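Local coordinates for uncharacterized protein (Thermotoga maritima, PDB 2EWR) that is a putative nucleotidyltransferase of the polymerase-beta-like superfamily, related to aminoglycoside 2''-adenylyltransferases, whose own substrate is not established, at residues A[63-68]-A[78-83]; A[70-75]-A[95-100]. One frame throughout, in Å; residues are numbered along the deposited sequence. Where two conformers were deposited one is given.

Contact 1 of 2, residues A[63-68]-A[78-83]; sequences EGAYEI and KKVRFS. With EDO (1,2-ethanediol), chain B.
Helix 62-71 lies against the mixed sheet of the putative nucleotidyltransferase fold, and here its residues Ala65 and Tyr66 meet Val80 on an edge strand, 76-84. The axes of the short segments run nearly antiparallel, at 159°, and come within 8.4 Å of each other. One methyl of Val80, CG1, serves both helix residues, while CG2 faces the Ala65 backbone. Anti to the backbone N (chi1 176°), CG1 is carried over one face of the Tyr66 ring, displaced from the ring centre toward the rim. Val80 CG1 lies 3.6 Å from the centroid of the Tyr66 ring, 21° off its normal, which identifies a CH-pi contact. The nearest ring atom, Tyr66 CE1, is 3.4 Å from Val80 CG1, and it lies equally close to the carbonyl oxygen of Val80. The same CG1 of Val80 also packs on Ala65 CB at 3.9 Å, while Val80 CG2 reaches Ala65 O at 3.6 Å.

No hydrogen bond joins the two segments directly. The phenol of Tyr66 extends past the backbone of Arg81 and Phe82 to bond His91 ND1 on strand 88-97, anchoring the polar end of the ring while its face receives Val80, whose backbone N donates to Glu69 OE1 of the same helix. Farther along, a 1,2-ethanediol molecule, probably from the crystallisation liquor, donates from O1 to Ser83 O at 2.9 Å and is also bonded to Ser90 OG. Since Ala65 additionally touches Ile104 of strand 100-110 and Thr60 of strand 56-60, the helix spans several strands: helix-on-sheet packing, consistent with the polymerase-beta-like nucleotidyltransferase fold to which the protein is assigned.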
loop_
_atom_site.group_PDB
_atom_site.type_symbol
_atom_site.label_atom_id
_atom_site.label_comp_id
_atom_site.label_asym_id
_atom_site.label_seq_id
_atom_site.Cartn_x
_atom_site.Cartn_y
_atom_site.Cartn_z
ATOM N N GLU A 63 6.388 13.269 -2.721
ATOM C CA GLU A 63 7.544 13.517 -1.894
ATOM C C GLU A 63 7.911 12.302 -1.023
ATOM O O GLU A 63 9.070 11.965 -0.831
ATOM C CB GLU A 63 7.271 14.741 -1.045
ATOM C CG GLU A 63 7.364 15.982 -1.897
ATOM N N GLY A 64 6.865 11.657 -0.509
ATOM C CA GLY A 64 7.020 10.532 0.364
ATOM C C GLY A 64 7.751 9.381 -0.294
ATOM O O GLY A 64 8.524 8.667 0.353
ATOM N N ALA A 65 7.506 9.187 -1.583
ATOM C CA ALA A 65 8.105 8.052 -2.258
ATOM C C ALA A 65 9.617 8.219 -2.296
ATOM O O ALA A 65 10.348 7.279 -1.980
ATOM C CB ALA A 65 7.482 7.868 -3.642
ATOM N N TYR A 66 10.068 9.427 -2.627
ATOM C CA TYR A 66 11.503 9.714 -2.712
ATOM C C TYR A 66 12.115 9.684 -1.322
ATOM O O TYR A 66 13.273 9.234 -1.149
ATOM C CB TYR A 66 11.745 11.021 -3.467
ATOM C CG TYR A 66 11.292 10.908 -4.889
ATOM C CD1 TYR A 66 12.122 10.342 -5.852
ATOM C CD2 TYR A 66 10.018 11.285 -5.265
ATOM C CE1 TYR A 66 11.694 10.169 -7.164
ATOM C CE2 TYR A 66 9.554 11.111 -6.573
ATOM C CZ TYR A 66 10.413 10.568 -7.523
ATOM O OH TYR A 66 9.929 10.403 -8.789
ATOM N N GLU A 67 11.360 10.122 -0.327
ATOM C CA GLU A 67 11.850 10.068 1.065
ATOM C C GLU A 67 11.998 8.649 1.558
ATOM O O GLU A 67 12.974 8.315 2.265
ATOM C CB GLU A 67 10.955 10.883 2.008
ATOM C CG GLU A 67 11.313 12.320 2.055
ATOM C CD GLU A 67 12.656 12.501 2.785
ATOM O OE1 GLU A 67 12.684 12.435 4.022
ATOM O OE2 GLU A 67 13.680 12.615 2.115
ATOM N N ILE A 68 11.023 7.791 1.238
ATOM C CA ILE A 68 11.129 6.396 1.608
ATOM C C ILE A 68 12.350 5.716 0.965
ATOM O O ILE A 68 13.108 4.964 1.632
ATOM C CB ILE A 68 9.810 5.635 1.268
ATOM C CG1 ILE A 68 8.726 6.081 2.221
ATOM C CG2 ILE A 68 9.990 4.109 1.342
ATOM C CD1 ILE A 68 7.316 5.592 1.878
ATOM N N LYS A 78 14.710 -0.956 -7.028
ATOM C CA LYS A 78 14.315 -0.076 -8.121
ATOM C C LYS A 78 14.189 1.344 -7.565
ATOM O O LYS A 78 13.379 1.601 -6.644
ATOM C CB LYS A 78 12.980 -0.511 -8.764
ATOM C CG LYS A 78 12.555 0.428 -9.913
ATOM C CD LYS A 78 11.102 0.215 -10.358
ATOM C CE LYS A 78 10.702 1.147 -11.460
ATOM N NZ LYS A 78 10.882 2.603 -11.177
ATOM N N LYS A 79 14.985 2.270 -8.089
ATOM C CA LYS A 79 14.895 3.647 -7.626
ATOM C C LYS A 79 13.539 4.188 -8.045
ATOM O O LYS A 79 12.984 3.827 -9.070
ATOM C CB LYS A 79 16.004 4.502 -8.216
ATOM C CG LYS A 79 17.356 4.089 -7.720
ATOM C CD LYS A 79 18.479 4.910 -8.248
ATOM C CE LYS A 79 19.796 4.416 -7.674
ATOM N NZ LYS A 79 20.993 5.078 -8.324
ATOM N N VAL A 80 13.002 5.070 -7.214
ATOM C CA VAL A 80 11.726 5.694 -7.498
ATOM C C VAL A 80 11.802 6.555 -8.742
ATOM O O VAL A 80 12.686 7.415 -8.903
ATOM C CB VAL A 80 11.236 6.540 -6.296
ATOM C CG1 VAL A 80 9.951 7.246 -6.650
ATOM C CG2 VAL A 80 11.017 5.608 -5.117
ATOM N N ARG A 81 10.845 6.348 -9.625
ATOM C CA ARG A 81 10.687 7.175 -10.800
ATOM C C ARG A 81 9.241 7.175 -11.242
ATOM O O ARG A 81 8.553 6.205 -11.045
ATOM C CB ARG A 81 11.540 6.573 -11.927
ATOM C CG ARG A 81 11.518 7.231 -13.238
ATOM C CD ARG A 81 12.413 6.448 -14.190
ATOM N NE ARG A 81 13.807 6.580 -13.801
ATOM C CZ ARG A 81 14.713 7.356 -14.406
ATOM N NH1 ARG A 81 14.407 8.090 -15.479
ATOM N NH2 ARG A 81 15.951 7.374 -13.936
ATOM N N PHE A 82 8.814 8.263 -11.865
ATOM C CA PHE A 82 7.477 8.305 -12.410
ATOM C C PHE A 82 7.343 7.215 -13.479
ATOM O O PHE A 82 8.164 7.168 -14.424
ATOM C CB PHE A 82 7.101 9.690 -12.971
ATOM C CG PHE A 82 5.720 9.724 -13.525
ATOM C CD1 PHE A 82 4.640 9.827 -12.678
ATOM C CD2 PHE A 82 5.498 9.573 -14.881
ATOM C CE1 PHE A 82 3.350 9.820 -13.192
ATOM C CE2 PHE A 82 4.208 9.566 -15.402
ATOM C CZ PHE A 82 3.143 9.684 -14.546
ATOM N N SER A 83 6.288 6.399 -13.355
ATOM C CA SER A 83 6.039 5.197 -14.153
ATOM C C SER A 83 4.549 5.191 -14.500
ATOM O O SER A 83 3.726 5.419 -13.619
ATOM C CB SER A 83 6.359 3.956 -13.284
ATOM O OG SER A 83 6.227 2.722 -13.961
HETATM C C1 EDO B . 2.604 2.224 -12.030
HETATM O O1 EDO B . 3.328 3.375 -11.600
HETATM C C2 EDO B . 3.535 1.292 -12.810
HETATM O O2 EDO B . 3.989 1.893 -14.028
#

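Contact 2 of 2, residues A[70-75]-A[95-100]; sequences RIFSEF and LIIDGI
Phe75 lays one face of its ring over the CG1 methylene of Ile97: Ile97 CG1 is 4.1 Å from the centroid of the Phe75 ring, 25° off the normal, consistent with a CH-pi contact. The opposite face is occupied from within its own segment by Glu74 CG, over the ring centre, so the ring is sandwiched between two aliphatic groups. CG of Phe75 stands anti to the carbonyl carbon (chi1 -58°), which keeps the ring clear of the carbonyl that bonds the strand. That carbonyl accepts a hydrogen bond from Ile96 N, with Phe75 O to Ile96 N 2.8 Å, an N-H...O angle of 164° and the donor in the carbonyl plane. Leu95 CA approaches Phe75 O at 3.2 Å, a CA-H...O contact.

The side chains of the buried Phe72 and Leu95 cross at about a right angle. Leu95 CD1 packs against the root of the aromatic side chain, 3.6 Å from Phe72 CB and 3.7 Å from Phe72 CG; farther out, Phe72 CD1 meets Ile97 CD1 at 4.2 Å. Arg28 of helix 16-29 touches both Phe72 and Phe75. Phe72 is the first residue to leave the helical conformation, and a 3-10 turn, 73-75, leads into strand 76-84. A type I' turn runs from Ile97 to Ile100, joining strands 88-97 and 100-110: a helix-to-strand connection packed against the end of a beta hairpin.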
loop_
_atom_site.group_PDB
_atom_site.type_symbol
_atom_site.label_atom_id
_atom_site.label_comp_id
_atom_site.label_asym_id
_atom_site.label_seq_id
_atom_site.Cartn_x
_atom_site.Cartn_y
_atom_site.Cartn_z
ATOM N N ARG A 70 15.144 7.144 0.199
ATOM C CA ARG A 70 16.310 7.627 0.941
ATOM C C ARG A 70 16.437 6.886 2.280
ATOM O O ARG A 70 17.540 6.446 2.699
ATOM C CB ARG A 70 16.212 9.136 1.152
ATOM C CG ARG A 70 17.390 9.705 1.908
ATOM C CD ARG A 70 17.166 11.152 2.316
ATOM N NE ARG A 70 16.065 11.365 3.262
ATOM C CZ ARG A 70 16.081 11.047 4.554
ATOM N NH1 ARG A 70 17.130 10.464 5.099
ATOM N NH2 ARG A 70 15.021 11.310 5.297
ATOM N N ILE A 71 15.318 6.814 2.988
ATOM C CA ILE A 71 15.307 6.204 4.331
ATOM C C ILE A 71 15.738 4.747 4.299
ATOM O O ILE A 71 16.389 4.270 5.250
ATOM C CB ILE A 71 13.922 6.389 5.024
ATOM C CG1 ILE A 71 13.724 7.893 5.319
ATOM C CG2 ILE A 71 13.805 5.518 6.263
ATOM C CD1 ILE A 71 12.284 8.267 5.587
ATOM N N PHE A 72 15.352 4.046 3.223
ATOM C CA PHE A 72 15.653 2.628 3.047
ATOM C C PHE A 72 16.688 2.411 1.954
ATOM O O PHE A 72 16.642 1.419 1.216
ATOM C CB PHE A 72 14.369 1.877 2.711
ATOM C CG PHE A 72 13.393 1.859 3.838
ATOM C CD1 PHE A 72 13.469 0.894 4.805
ATOM C CD2 PHE A 72 12.383 2.797 3.919
ATOM C CE1 PHE A 72 12.563 0.897 5.876
ATOM C CE2 PHE A 72 11.472 2.781 4.945
ATOM C CZ PHE A 72 11.553 1.851 5.911
ATOM N N SER A 73 17.625 3.352 1.852
ATOM C CA SER A 73 18.479 3.395 0.687
ATOM C C SER A 73 19.252 2.093 0.428
ATOM O O SER A 73 19.416 1.716 -0.754
ATOM C CB SER A 73 19.415 4.604 0.730
ATOM O OG SER A 73 20.399 4.457 1.728
ATOM N N GLU A 74 19.687 1.394 1.483
ATOM C CA GLU A 74 20.471 0.164 1.293
ATOM C C GLU A 74 19.688 -1.020 0.781
ATOM O O GLU A 74 20.289 -2.027 0.422
ATOM C CB GLU A 74 21.247 -0.263 2.547
ATOM C CG GLU A 74 20.438 -0.792 3.704
ATOM C CD GLU A 74 20.039 0.260 4.736
ATOM O OE1 GLU A 74 19.574 1.327 4.316
ATOM O OE2 GLU A 74 20.211 -0.010 5.955
ATOM N N PHE A 75 18.354 -0.923 0.754
ATOM C CA PHE A 75 17.442 -1.972 0.361
ATOM C C PHE A 75 16.814 -1.758 -1.027
ATOM O O PHE A 75 15.966 -2.532 -1.445
ATOM C CB PHE A 75 16.289 -2.062 1.347
ATOM C CG PHE A 75 16.730 -2.317 2.779
ATOM C CD1 PHE A 75 17.242 -3.546 3.133
ATOM C CD2 PHE A 75 16.637 -1.329 3.749
ATOM C CE1 PHE A 75 17.641 -3.800 4.413
ATOM C CE2 PHE A 75 17.057 -1.597 5.062
ATOM C CZ PHE A 75 17.537 -2.844 5.376
ATOM N N LEU A 95 11.843 -1.801 -2.833
ATOM C CA LEU A 95 12.809 -2.314 -1.888
ATOM C C LEU A 95 12.743 -3.826 -1.837
ATOM O O LEU A 95 11.723 -4.450 -2.154
ATOM C CB LEU A 95 12.576 -1.762 -0.473
ATOM C CG LEU A 95 12.135 -0.331 -0.322
ATOM C CD1 LEU A 95 11.764 -0.012 1.132
ATOM C CD2 LEU A 95 13.254 0.572 -0.814
ATOM N N ILE A 96 13.870 -4.404 -1.412
ATOM C CA ILE A 96 13.875 -5.799 -0.992
ATOM C C ILE A 96 14.474 -5.847 0.389
ATOM O O ILE A 96 15.613 -5.408 0.585
ATOM C CB ILE A 96 14.606 -6.733 -1.988
ATOM C CG1 ILE A 96 13.933 -6.649 -3.362
ATOM C CG2 ILE A 96 14.623 -8.155 -1.428
ATOM C CD1 ILE A 96 14.603 -7.420 -4.461
ATOM N N ILE A 97 13.688 -6.324 1.361
ATOM C CA ILE A 97 14.134 -6.448 2.764
ATOM C C ILE A 97 13.975 -7.899 3.187
ATOM O O ILE A 97 12.886 -8.433 3.199
ATOM C CB ILE A 97 13.342 -5.536 3.713
ATOM C CG1 ILE A 97 13.388 -4.084 3.237
ATOM C CG2 ILE A 97 13.889 -5.625 5.110
ATOM C CD1 ILE A 97 12.464 -3.131 4.009
ATOM N N ASP A 98 15.085 -8.535 3.519
ATOM C CA ASP A 98 15.066 -9.940 3.892
ATOM C C ASP A 98 14.272 -10.794 2.903
ATOM O O ASP A 98 13.475 -11.639 3.272
ATOM C CB ASP A 98 14.621 -10.082 5.320
ATOM C CG ASP A 98 15.579 -9.360 6.280
ATOM O OD1 ASP A 98 16.842 -9.526 6.142
ATOM O OD2 ASP A 98 15.082 -8.594 7.137
ATOM N N GLY A 99 14.521 -10.556 1.621
ATOM C CA GLY A 99 13.882 -11.343 0.584
ATOM C C GLY A 99 12.446 -11.028 0.244
ATOM O O GLY A 99 11.843 -11.690 -0.622
ATOM N N ILE A 100 11.876 -10.041 0.942
ATOM C CA ILE A 100 10.512 -9.598 0.718
ATOM C C ILE A 100 10.501 -8.294 -0.070
ATOM O O ILE A 100 11.171 -7.329 0.297
ATOM C CB ILE A 100 9.762 -9.466 2.036
ATOM C CG1 ILE A 100 9.581 -10.874 2.640
ATOM C CG2 ILE A 100 8.405 -8.779 1.829
ATOM C CD1 ILE A 100 8.978 -10.860 4.044
#

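Contacts 1 and 2 lie with their centres about 13 Å apart, and both draw on helix 62-71 and the mixed five-stranded sheet. Their segments alternate along the chain: 63-68, then 70-75, 78-83 and finally 95-100. Contact 1 sets the body of the helix on edge strand 76-84, whereas contact 2 joins Phe72, just past the helix, and Phe75, in the 3-10 turn, to strand 88-97. Because these two strands are antiparallel neighbours and successive in the chain, the two contacts tie the helix and the turn that follows it to the two strands at this edge of the sheet. All four segments lie in the region related to aminoglycoside adenylyltransferases, and the contacts are structural packing of that part of the fold.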